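Amidohydrolase (Pseudomonas aeruginosa, PDB 2I5G) probably acts as a metal-dependent dipeptidase of the M19 (membrane dipeptidase) family, cleaving dipeptides. Local coordinates at residues 130-135 with 268-273; 143-148 with 169-174; 282-287 with 291-296. The protein carries 2 engineered substitutions. All coordinates share one frame; numbering follows the deposited sequence.

Contact 1: 130-135 with 268-273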
loop_
_atom_site.group_PDB
_atom_site.type_symbol
_atom_site.label_atom_id
_atom_site.label_comp_id
_atom_site.label_asym_id
_atom_site.label_seq_id
_atom_site.Cartn_x
_atom_site.Cartn_y
_atom_site.Cartn_z
ATOM N N CYS A 130 -8.769 -7.249 -7.620
ATOM C CA CYS A 130 -9.884 -7.330 -8.552
ATOM C C CYS A 130 -11.259 -6.882 -8.055
ATOM O O CYS A 130 -12.238 -6.985 -8.792
ATOM C CB CYS A 130 -9.986 -8.757 -9.107
ATOM S SG CYS A 130 -10.314 -10.019 -7.858
ATOM N N TYR A 131 -11.352 -6.382 -6.831
ATOM C CA TYR A 131 -12.653 -5.942 -6.332
ATOM C C TYR A 131 -12.766 -4.435 -6.168
ATOM O O TYR A 131 -13.658 -3.954 -5.475
ATOM C CB TYR A 131 -12.968 -6.593 -4.987
ATOM C CG TYR A 131 -13.268 -8.067 -5.058
ATOM C CD1 TYR A 131 -12.240 -9.007 -5.069
ATOM C CD2 TYR A 131 -14.588 -8.527 -5.083
ATOM C CE1 TYR A 131 -12.514 -10.373 -5.097
ATOM C CE2 TYR A 131 -14.873 -9.897 -5.114
ATOM C CZ TYR A 131 -13.829 -10.812 -5.120
ATOM O OH TYR A 131 -14.094 -12.165 -5.164
ATOM N N GLU A 132 -11.885 -3.688 -6.819
ATOM C CA GLU A 132 -11.886 -2.238 -6.688
ATOM C C GLU A 132 -11.261 -1.585 -7.917
ATOM O O GLU A 132 -10.570 -2.245 -8.691
ATOM C CB GLU A 132 -11.087 -1.873 -5.435
ATOM C CG GLU A 132 -10.976 -0.401 -5.109
ATOM C CD GLU A 132 -10.151 -0.155 -3.848
ATOM O OE1 GLU A 132 -10.299 0.927 -3.248
ATOM O OE2 GLU A 132 -9.351 -1.037 -3.457
ATOM N N ARG A 133 -11.520 -0.291 -8.094
ATOM C CA ARG A 133 -10.957 0.470 -9.205
ATOM C C ARG A 133 -9.467 0.109 -9.254
ATOM O O ARG A 133 -8.751 0.270 -8.268
ATOM C CB ARG A 133 -11.136 1.965 -8.934
ATOM C CG ARG A 133 -10.651 2.887 -10.037
ATOM C CD ARG A 133 -10.183 4.222 -9.452
ATOM N NE ARG A 133 -11.217 4.889 -8.661
ATOM C CZ ARG A 133 -10.977 5.831 -7.752
ATOM N NH1 ARG A 133 -9.739 6.228 -7.503
ATOM N NH2 ARG A 133 -11.981 6.375 -7.081
ATOM N N ASP A 134 -9.008 -0.385 -10.400
ATOM C CA ASP A 134 -7.619 -0.814 -10.563
ATOM C C ASP A 134 -6.720 0.300 -11.083
ATOM O O ASP A 134 -6.869 0.749 -12.213
ATOM C CB ASP A 134 -7.595 -2.034 -11.501
ATOM C CG ASP A 134 -6.211 -2.639 -11.669
ATOM O OD1 ASP A 134 -6.130 -3.823 -12.065
ATOM O OD2 ASP A 134 -5.205 -1.941 -11.427
ATOM N N GLY A 135 -5.775 0.738 -10.256
ATOM C CA GLY A 135 -4.872 1.811 -10.651
ATOM C C GLY A 135 -3.662 1.420 -11.486
ATOM O O GLY A 135 -2.931 2.286 -11.966
ATOM N N TYR A 268 -10.757 -7.614 8.045
ATOM C CA TYR A 268 -11.631 -7.103 9.101
ATOM C C TYR A 268 -12.433 -5.854 8.733
ATOM O O TYR A 268 -13.427 -5.549 9.383
ATOM C CB TYR A 268 -10.802 -6.787 10.356
ATOM C CG TYR A 268 -10.083 -5.456 10.281
ATOM C CD1 TYR A 268 -10.763 -4.262 10.527
ATOM C CD2 TYR A 268 -8.747 -5.384 9.885
ATOM C CE1 TYR A 268 -10.134 -3.029 10.372
ATOM C CE2 TYR A 268 -8.106 -4.154 9.727
ATOM C CZ TYR A 268 -8.806 -2.981 9.971
ATOM O OH TYR A 268 -8.184 -1.759 9.816
ATOM N N ALA A 269 -11.995 -5.117 7.719
ATOM C CA ALA A 269 -12.680 -3.884 7.325
ATOM C C ALA A 269 -13.978 -4.099 6.561
ATOM O O ALA A 269 -14.661 -5.095 6.752
ATOM C CB ALA A 269 -11.739 -3.007 6.511
ATOM N N ARG A 270 -14.315 -3.153 5.695
ATOM C CA ARG A 270 -15.544 -3.224 4.915
ATOM C C ARG A 270 -15.733 -4.536 4.150
ATOM O O ARG A 270 -14.775 -5.213 3.788
ATOM C CB ARG A 270 -15.599 -2.052 3.936
ATOM C CG ARG A 270 -14.511 -2.103 2.900
ATOM C CD ARG A 270 -14.445 -0.840 2.060
ATOM N NE ARG A 270 -13.404 -0.976 1.049
ATOM C CZ ARG A 270 -12.119 -1.142 1.334
ATOM N NH1 ARG A 270 -11.726 -1.177 2.600
ATOM N NH2 ARG A 270 -11.237 -1.312 0.355
ATOM N N ARG A 271 -16.986 -4.887 3.908
ATOM C CA ARG A 271 -17.303 -6.105 3.186
ATOM C C ARG A 271 -17.012 -5.916 1.702
ATOM O O ARG A 271 -17.571 -5.026 1.063
ATOM C CB ARG A 271 -18.779 -6.459 3.393
ATOM C CG ARG A 271 -19.219 -7.733 2.698
ATOM C CD ARG A 271 -20.126 -8.545 3.596
ATOM N NE ARG A 271 -19.839 -9.967 3.450
ATOM C CZ ARG A 271 -19.969 -10.862 4.425
ATOM N NH1 ARG A 271 -20.385 -10.479 5.624
ATOM N NH2 ARG A 271 -19.672 -12.139 4.199
ATOM N N LEU A 272 -16.131 -6.754 1.163
ATOM C CA LEU A 272 -15.768 -6.687 -0.249
ATOM C C LEU A 272 -16.706 -7.537 -1.098
ATOM O O LEU A 272 -16.956 -7.232 -2.260
ATOM C CB LEU A 272 -14.334 -7.182 -0.449
ATOM C CG LEU A 272 -13.246 -6.386 0.267
ATOM C CD1 LEU A 272 -11.892 -7.051 0.091
ATOM C CD2 LEU A 272 -13.244 -4.971 -0.282
ATOM N N THR A 273 -17.223 -8.609 -0.513
ATOM C CA THR A 273 -18.113 -9.504 -1.240
ATOM C C THR A 273 -18.764 -10.503 -0.294
ATOM O O THR A 273 -18.522 -10.488 0.914
ATOM C CB THR A 273 -17.334 -10.299 -2.321
ATOM O OG1 THR A 273 -18.254 -10.919 -3.223
ATOM C CG2 THR A 273 -16.482 -11.387 -1.673
HETATM O O HOH W 1 -8.889 -0.372 -0.477
#
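The ring of Tyr131 leans against Leu272 and Thr273 where two long loops of this TIM-barrel-type M19 protein meet at the surface, in the subunit interface: one follows strand 113-117, the other follows helix 256-263. CG of Tyr131 stands anti to the carbonyl carbon (chi1 -71°), which carries the ring's CE2 to 3.7 Å from Thr273 CB and its CD2 to 3.9 Å from Leu272 O. Both neighbours meet the ring obliquely. CB is the nearest atom of Thr273, and its OG1 stays 4.0 Å from Tyr131 CE2. Elsewhere in the chain, His189 and Asn121 also touch Tyr131. Further along, Glu132 is fully extended and places OE2 4.3 Å from Arg270 NH2, at the edge of the guanidinium and too far for a salt bridge. A water lies 3.1 Å from Glu132 OE2 and accepts a weak bond from Arg270 NH2. The firmer partners lie elsewhere: Gly139 N of the second subunit for Glu132 OE1, and Asp265 together with Glu143 of the second subunit for Arg270. Within 268-273, Arg271 NE donates to Thr273 O at 2.9 Å, that oxygen lying close to the guanidinium plane while the donor sits above the carbonyl plane.

Contact 2: 143-148 with 169-174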
loop_
_atom_site.group_PDB
_atom_site.type_symbol
_atom_site.label_atom_id
_atom_site.label_comp_id
_atom_site.label_asym_id
_atom_site.label_seq_id
_atom_site.Cartn_x
_atom_site.Cartn_y
_atom_site.Cartn_z
ATOM N N GLU A 143 9.598 -2.838 -9.255
ATOM C CA GLU A 143 10.855 -3.224 -8.635
ATOM C C GLU A 143 10.657 -4.590 -7.998
ATOM O O GLU A 143 11.566 -5.421 -7.992
ATOM C CB GLU A 143 11.283 -2.205 -7.577
ATOM C CG GLU A 143 11.506 -0.804 -8.126
ATOM C CD GLU A 143 12.287 0.090 -7.173
ATOM O OE1 GLU A 143 13.500 -0.149 -6.992
ATOM O OE2 GLU A 143 11.683 1.031 -6.608
ATOM N N ILE A 144 9.463 -4.824 -7.465
ATOM C CA ILE A 144 9.178 -6.110 -6.851
ATOM C C ILE A 144 9.140 -7.206 -7.909
ATOM O O ILE A 144 9.660 -8.291 -7.691
ATOM C CB ILE A 144 7.845 -6.092 -6.070
ATOM C CG1 ILE A 144 7.983 -5.221 -4.824
ATOM C CG2 ILE A 144 7.477 -7.502 -5.632
ATOM C CD1 ILE A 144 8.976 -5.766 -3.795
ATOM N N VAL A 145 8.539 -6.926 -9.058
ATOM C CA VAL A 145 8.476 -7.928 -10.118
ATOM C C VAL A 145 9.889 -8.299 -10.530
ATOM O O VAL A 145 10.231 -9.477 -10.621
ATOM C CB VAL A 145 7.730 -7.410 -11.361
ATOM C CG1 VAL A 145 7.828 -8.436 -12.491
ATOM C CG2 VAL A 145 6.271 -7.148 -11.021
ATOM N N ALA A 146 10.703 -7.275 -10.774
ATOM C CA ALA A 146 12.093 -7.462 -11.168
ATOM C C ALA A 146 12.850 -8.382 -10.206
ATOM O O ALA A 146 13.411 -9.390 -10.634
ATOM C CB ALA A 146 12.791 -6.112 -11.254
ATOM N N GLU A 147 12.870 -8.042 -8.915
ATOM C CA GLU A 147 13.568 -8.870 -7.931
ATOM C C GLU A 147 13.022 -10.297 -7.905
ATOM O O GLU A 147 13.786 -11.250 -7.758
ATOM C CB GLU A 147 13.476 -8.268 -6.525
ATOM C CG GLU A 147 14.211 -9.096 -5.460
ATOM C CD GLU A 147 15.735 -9.046 -5.602
ATOM O OE1 GLU A 147 16.233 -8.934 -6.743
ATOM O OE2 GLU A 147 16.442 -9.135 -4.574
HETATM N N MSE A 148 11.708 -10.447 -8.042
HETATM C CA MSE A 148 11.096 -11.775 -8.056
HETATM C C MSE A 148 11.621 -12.595 -9.239
HETATM O O MSE A 148 11.797 -13.813 -9.129
HETATM C CB MSE A 148 9.567 -11.666 -8.130
HETATM C CG MSE A 148 8.922 -11.205 -6.833
HETATM SE SE MSE A 148 6.986 -10.993 -6.920
HETATM C CE MSE A 148 6.509 -12.858 -7.099
ATOM N N ILE A 169 2.220 -8.950 -16.668
ATOM C CA ILE A 169 2.526 -9.920 -17.715
ATOM C C ILE A 169 3.563 -9.350 -18.683
ATOM O O ILE A 169 4.448 -10.064 -19.163
ATOM C CB ILE A 169 1.263 -10.305 -18.523
ATOM C CG1 ILE A 169 0.222 -10.939 -17.594
ATOM C CG2 ILE A 169 1.644 -11.266 -19.655
ATOM C CD1 ILE A 169 -1.104 -11.226 -18.257
ATOM N N LEU A 170 3.443 -8.056 -18.956
ATOM C CA LEU A 170 4.337 -7.362 -19.873
ATOM C C LEU A 170 5.698 -7.031 -19.261
ATOM O O LEU A 170 6.670 -6.829 -19.979
ATOM C CB LEU A 170 3.657 -6.071 -20.338
ATOM C CG LEU A 170 3.069 -5.936 -21.749
ATOM C CD1 LEU A 170 2.644 -7.280 -22.311
ATOM C CD2 LEU A 170 1.896 -4.970 -21.683
ATOM N N GLU A 171 5.765 -6.986 -17.934
ATOM C CA GLU A 171 6.996 -6.643 -17.223
ATOM C C GLU A 171 7.893 -7.819 -16.833
ATOM O O GLU A 171 9.116 -7.709 -16.889
ATOM C CB GLU A 171 6.634 -5.819 -15.976
ATOM C CG GLU A 171 7.720 -5.677 -14.907
ATOM C CD GLU A 171 8.806 -4.686 -15.275
ATOM O OE1 GLU A 171 8.475 -3.549 -15.674
ATOM O OE2 GLU A 171 9.997 -5.041 -15.148
ATOM N N SER A 172 7.300 -8.942 -16.439
ATOM C CA SER A 172 8.106 -10.089 -16.031
ATOM C C SER A 172 8.793 -10.740 -17.214
ATOM O O SER A 172 8.236 -10.808 -18.312
ATOM C CB SER A 172 7.252 -11.135 -15.321
ATOM O OG SER A 172 6.454 -11.834 -16.254
ATOM N N LYS A 173 10.006 -11.223 -16.973
ATOM C CA LYS A 173 10.806 -11.885 -17.999
ATOM C C LYS A 173 10.670 -13.392 -17.853
ATOM O O LYS A 173 11.326 -14.171 -18.545
ATOM C CB LYS A 173 12.269 -11.463 -17.862
ATOM C CG LYS A 173 12.474 -9.990 -18.153
ATOM C CD LYS A 173 13.849 -9.518 -17.774
ATOM C CE LYS A 173 13.967 -8.042 -18.073
ATOM N NZ LYS A 173 15.254 -7.481 -17.603
ATOM N N LYS A 174 9.803 -13.785 -16.930
ATOM C CA LYS A 174 9.533 -15.183 -16.653
ATOM C C LYS A 174 8.025 -15.340 -16.634
ATOM O O LYS A 174 7.303 -14.442 -16.192
ATOM C CB LYS A 174 10.110 -15.584 -15.294
ATOM C CG LYS A 174 11.620 -15.752 -15.269
ATOM C CD LYS A 174 12.064 -16.927 -16.131
ATOM C CE LYS A 174 13.502 -17.298 -15.815
ATOM N NZ LYS A 174 13.973 -18.517 -16.538
#
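Val145 and Glu171 lie across each other at a slant, branch against chain: CG1 of Val145 sits 3.7 Å from CG of Glu171, and the valine CB is 3.9 Å from that same methylene. CG1 can do this because it stands anti to the backbone N of Val145 (chi1 174°), and it also comes to 3.9 Å from CA of Ser172. Glu171 begins likewise, with CG anti to its N, then bends at chi2 (76°). The bend leaves aliphatic carbon against the valine, while OE1 forms a salt bridge with Arg142, one turn of helix before Val145. The contact thus joins the helices that precede and follow strand 154-156 in the chain, 139-151 and 162-171, in successive beta-alpha units of the TIM-barrel-type fold. Its second part lies just past the end of 162-171, where Ser172 is the first residue to leave helical angles. CB of Ser172 is 4.0 Å from Val145 CG1, while its OG donates to Lys174 O at 2.7 Å, from a position tilted 25° from that carbonyl plane. Ser172 and Lys174 also touch Asn149, one turn further along the first helix. Beyond them, Lys174 NZ pairs with Asp321 in helix 304-323.

Contact 3: 282-287 with 291-296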
loop_
_atom_site.group_PDB
_atom_site.type_symbol
_atom_site.label_atom_id
_atom_site.label_comp_id
_atom_site.label_asym_id
_atom_site.label_seq_id
_atom_site.Cartn_x
_atom_site.Cartn_y
_atom_site.Cartn_z
ATOM N N LEU A 282 -19.911 -31.597 -6.920
ATOM C CA LEU A 282 -20.139 -32.977 -6.516
ATOM C C LEU A 282 -19.230 -33.894 -7.319
ATOM O O LEU A 282 -19.186 -33.823 -8.545
ATOM C CB LEU A 282 -21.603 -33.353 -6.738
ATOM C CG LEU A 282 -21.999 -34.809 -6.479
ATOM C CD1 LEU A 282 -21.640 -35.236 -5.058
ATOM C CD2 LEU A 282 -23.493 -34.948 -6.723
ATOM N N GLY A 283 -18.499 -34.749 -6.616
ATOM C CA GLY A 283 -17.584 -35.651 -7.279
ATOM C C GLY A 283 -16.159 -35.306 -6.888
ATOM O O GLY A 283 -15.228 -36.084 -7.125
ATOM N N ILE A 284 -15.979 -34.128 -6.296
ATOM C CA ILE A 284 -14.658 -33.694 -5.851
ATOM C C ILE A 284 -14.774 -32.654 -4.735
ATOM O O ILE A 284 -14.289 -31.533 -4.853
ATOM C CB ILE A 284 -13.821 -33.139 -7.040
ATOM C CG1 ILE A 284 -12.379 -32.905 -6.582
ATOM C CG2 ILE A 284 -14.462 -31.873 -7.608
ATOM C CD1 ILE A 284 -11.415 -32.605 -7.703
ATOM N N ARG A 285 -15.430 -33.056 -3.647
ATOM C CA ARG A 285 -15.648 -32.207 -2.479
ATOM C C ARG A 285 -14.461 -32.219 -1.510
ATOM O O ARG A 285 -14.317 -31.316 -0.688
ATOM C CB ARG A 285 -16.907 -32.662 -1.735
ATOM C CG ARG A 285 -18.195 -32.499 -2.503
ATOM C CD ARG A 285 -18.867 -31.178 -2.170
ATOM N NE ARG A 285 -20.157 -31.021 -2.846
ATOM C CZ ARG A 285 -21.207 -31.824 -2.678
ATOM N NH1 ARG A 285 -21.137 -32.862 -1.856
ATOM N NH2 ARG A 285 -22.342 -31.578 -3.321
ATOM N N THR A 286 -13.627 -33.248 -1.589
ATOM C CA THR A 286 -12.458 -33.346 -0.719
ATOM C C THR A 286 -11.197 -33.672 -1.515
ATOM O O THR A 286 -11.254 -34.267 -2.595
ATOM C CB THR A 286 -12.633 -34.435 0.364
ATOM O OG1 THR A 286 -12.853 -35.703 -0.261
ATOM C CG2 THR A 286 -13.800 -34.109 1.270
ATOM N N VAL A 287 -10.054 -33.274 -0.971
ATOM C CA VAL A 287 -8.779 -33.513 -1.621
ATOM C C VAL A 287 -8.628 -34.990 -1.959
ATOM O O VAL A 287 -8.192 -35.344 -3.055
ATOM C CB VAL A 287 -7.618 -33.073 -0.708
ATOM C CG1 VAL A 287 -6.287 -33.271 -1.418
ATOM C CG2 VAL A 287 -7.798 -31.612 -0.321
ATOM N N PRO A 291 -8.422 -38.050 -7.666
ATOM C CA PRO A 291 -8.464 -39.019 -8.769
ATOM C C PRO A 291 -9.727 -39.067 -9.635
ATOM O O PRO A 291 -9.700 -39.624 -10.729
ATOM C CB PRO A 291 -8.169 -40.358 -8.077
ATOM C CG PRO A 291 -8.513 -40.112 -6.645
ATOM C CD PRO A 291 -8.039 -38.710 -6.406
ATOM N N ASN A 292 -10.827 -38.486 -9.170
ATOM C CA ASN A 292 -12.055 -38.490 -9.963
ATOM C C ASN A 292 -11.951 -37.498 -11.113
ATOM O O ASN A 292 -12.734 -37.545 -12.065
ATOM C CB ASN A 292 -13.254 -38.109 -9.103
ATOM C CG ASN A 292 -13.478 -39.066 -7.968
ATOM O OD1 ASN A 292 -14.360 -38.861 -7.139
ATOM N ND2 ASN A 292 -12.679 -40.119 -7.916
ATOM N N LEU A 293 -10.983 -36.594 -11.012
ATOM C CA LEU A 293 -10.771 -35.581 -12.031
ATOM C C LEU A 293 -9.987 -36.167 -13.201
ATOM O O LEU A 293 -10.154 -35.755 -14.351
ATOM C CB LEU A 293 -10.035 -34.389 -11.416
ATOM C CG LEU A 293 -9.903 -33.120 -12.258
ATOM C CD1 LEU A 293 -11.226 -32.784 -12.932
ATOM C CD2 LEU A 293 -9.452 -31.985 -11.359
ATOM N N THR A 294 -9.128 -37.133 -12.905
ATOM C CA THR A 294 -8.345 -37.790 -13.942
ATOM C C THR A 294 -9.299 -38.691 -14.711
ATOM O O THR A 294 -9.322 -38.690 -15.940
ATOM C CB THR A 294 -7.210 -38.637 -13.328
ATOM O OG1 THR A 294 -6.245 -37.765 -12.725
ATOM C CG2 THR A 294 -6.523 -39.482 -14.393
ATOM N N GLU A 295 -10.092 -39.455 -13.971
ATOM C CA GLU A 295 -11.061 -40.358 -14.569
ATOM C C GLU A 295 -12.082 -39.591 -15.407
ATOM O O GLU A 295 -12.417 -40.004 -16.516
ATOM C CB GLU A 295 -11.773 -41.155 -13.471
ATOM C CG GLU A 295 -13.008 -41.916 -13.940
ATOM C CD GLU A 295 -13.616 -42.789 -12.850
ATOM O OE1 GLU A 295 -13.651 -42.349 -11.678
ATOM O OE2 GLU A 295 -14.073 -43.911 -13.169
ATOM N N THR A 296 -12.570 -38.471 -14.880
ATOM C CA THR A 296 -13.557 -37.668 -15.597
ATOM C C THR A 296 -13.000 -37.117 -16.902
ATOM O O THR A 296 -13.452 -37.493 -17.980
ATOM C CB THR A 296 -14.086 -36.506 -14.720
ATOM O OG1 THR A 296 -14.873 -37.039 -13.646
ATOM C CG2 THR A 296 -14.953 -35.562 -15.543
#
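The carbonyl O of Asn292, a residue whose side chain packs on Gly283, is gripped twice by Thr296: the hydroxyl OG1 donates to it at 2.7 Å, almost straight along the C=O axis, and the backbone N of Thr296 donates at 3.0 Å. The second bond is an ordinary i to i+4 bond of helix 291-299; the first folds the threonine side chain back onto the helix and so satisfies its buried hydroxyl. Facing the loop, the first side-chain bond of Asn292 points toward Gly283 and puts CB 3.5 Å from Gly283 O. Gly283 itself has a positive phi of 115°, and with it the chain turns between Leu282 and Ile284. The contact therefore packs the end of the long loop that follows helix 256-263 against the helix it leads into, within the long connection between strand 244-246 and helix 291-299 of the TIM-barrel-type fold, with only three residues between the two segments. Its apolar half is made by Ile284 and Leu293. Ile284 extends CG1 anti to the backbone N (chi1 -171°) and continues straight at chi2 (170°), which together bring CD1 out to 4.2 Å from CD2 of Leu293. Both side chains also touch Ile225 of helix 225-239, and Leu293 continues to Tyr228 of that helix and to Met311 of helix 304-323, so the pair lies where three helices and the loop converge. Next to it, the loop is pinned by Glu289, whose OE1 accepts from the backbone N of both Arg285 and Thr286, and by Gln252, whose OE1 accepts from Val287 N. Elsewhere on the helix, Thr294 OG1 is hydrogen-bonded to His7 ND1.

Overall arrangement
Contacts 1 and 3 draw on one loop, between helices 256-263 and 291-299, which supplies both 268-273 and 282-287; contact 2 uses two helices elsewhere. Contact 1 is a surface meeting of loops, about 24 Å from contact 2 between centres. Contacts 2 and 3 are partly buried, on opposite sides of the chain's centre and about 35 Å apart between centres. Contact 2 sets a methyl group on an aliphatic stem, whereas contact 3 packs Asn292 on Gly283 beside an isoleucine-leucine pair. Between the two segments themselves, opposite charges and a water occur only in contact 1. There Arg270 pairs with Glu143 of the second subunit, so the salt bridge joins contact 1 of one subunit to the helix of contact 2 in the other.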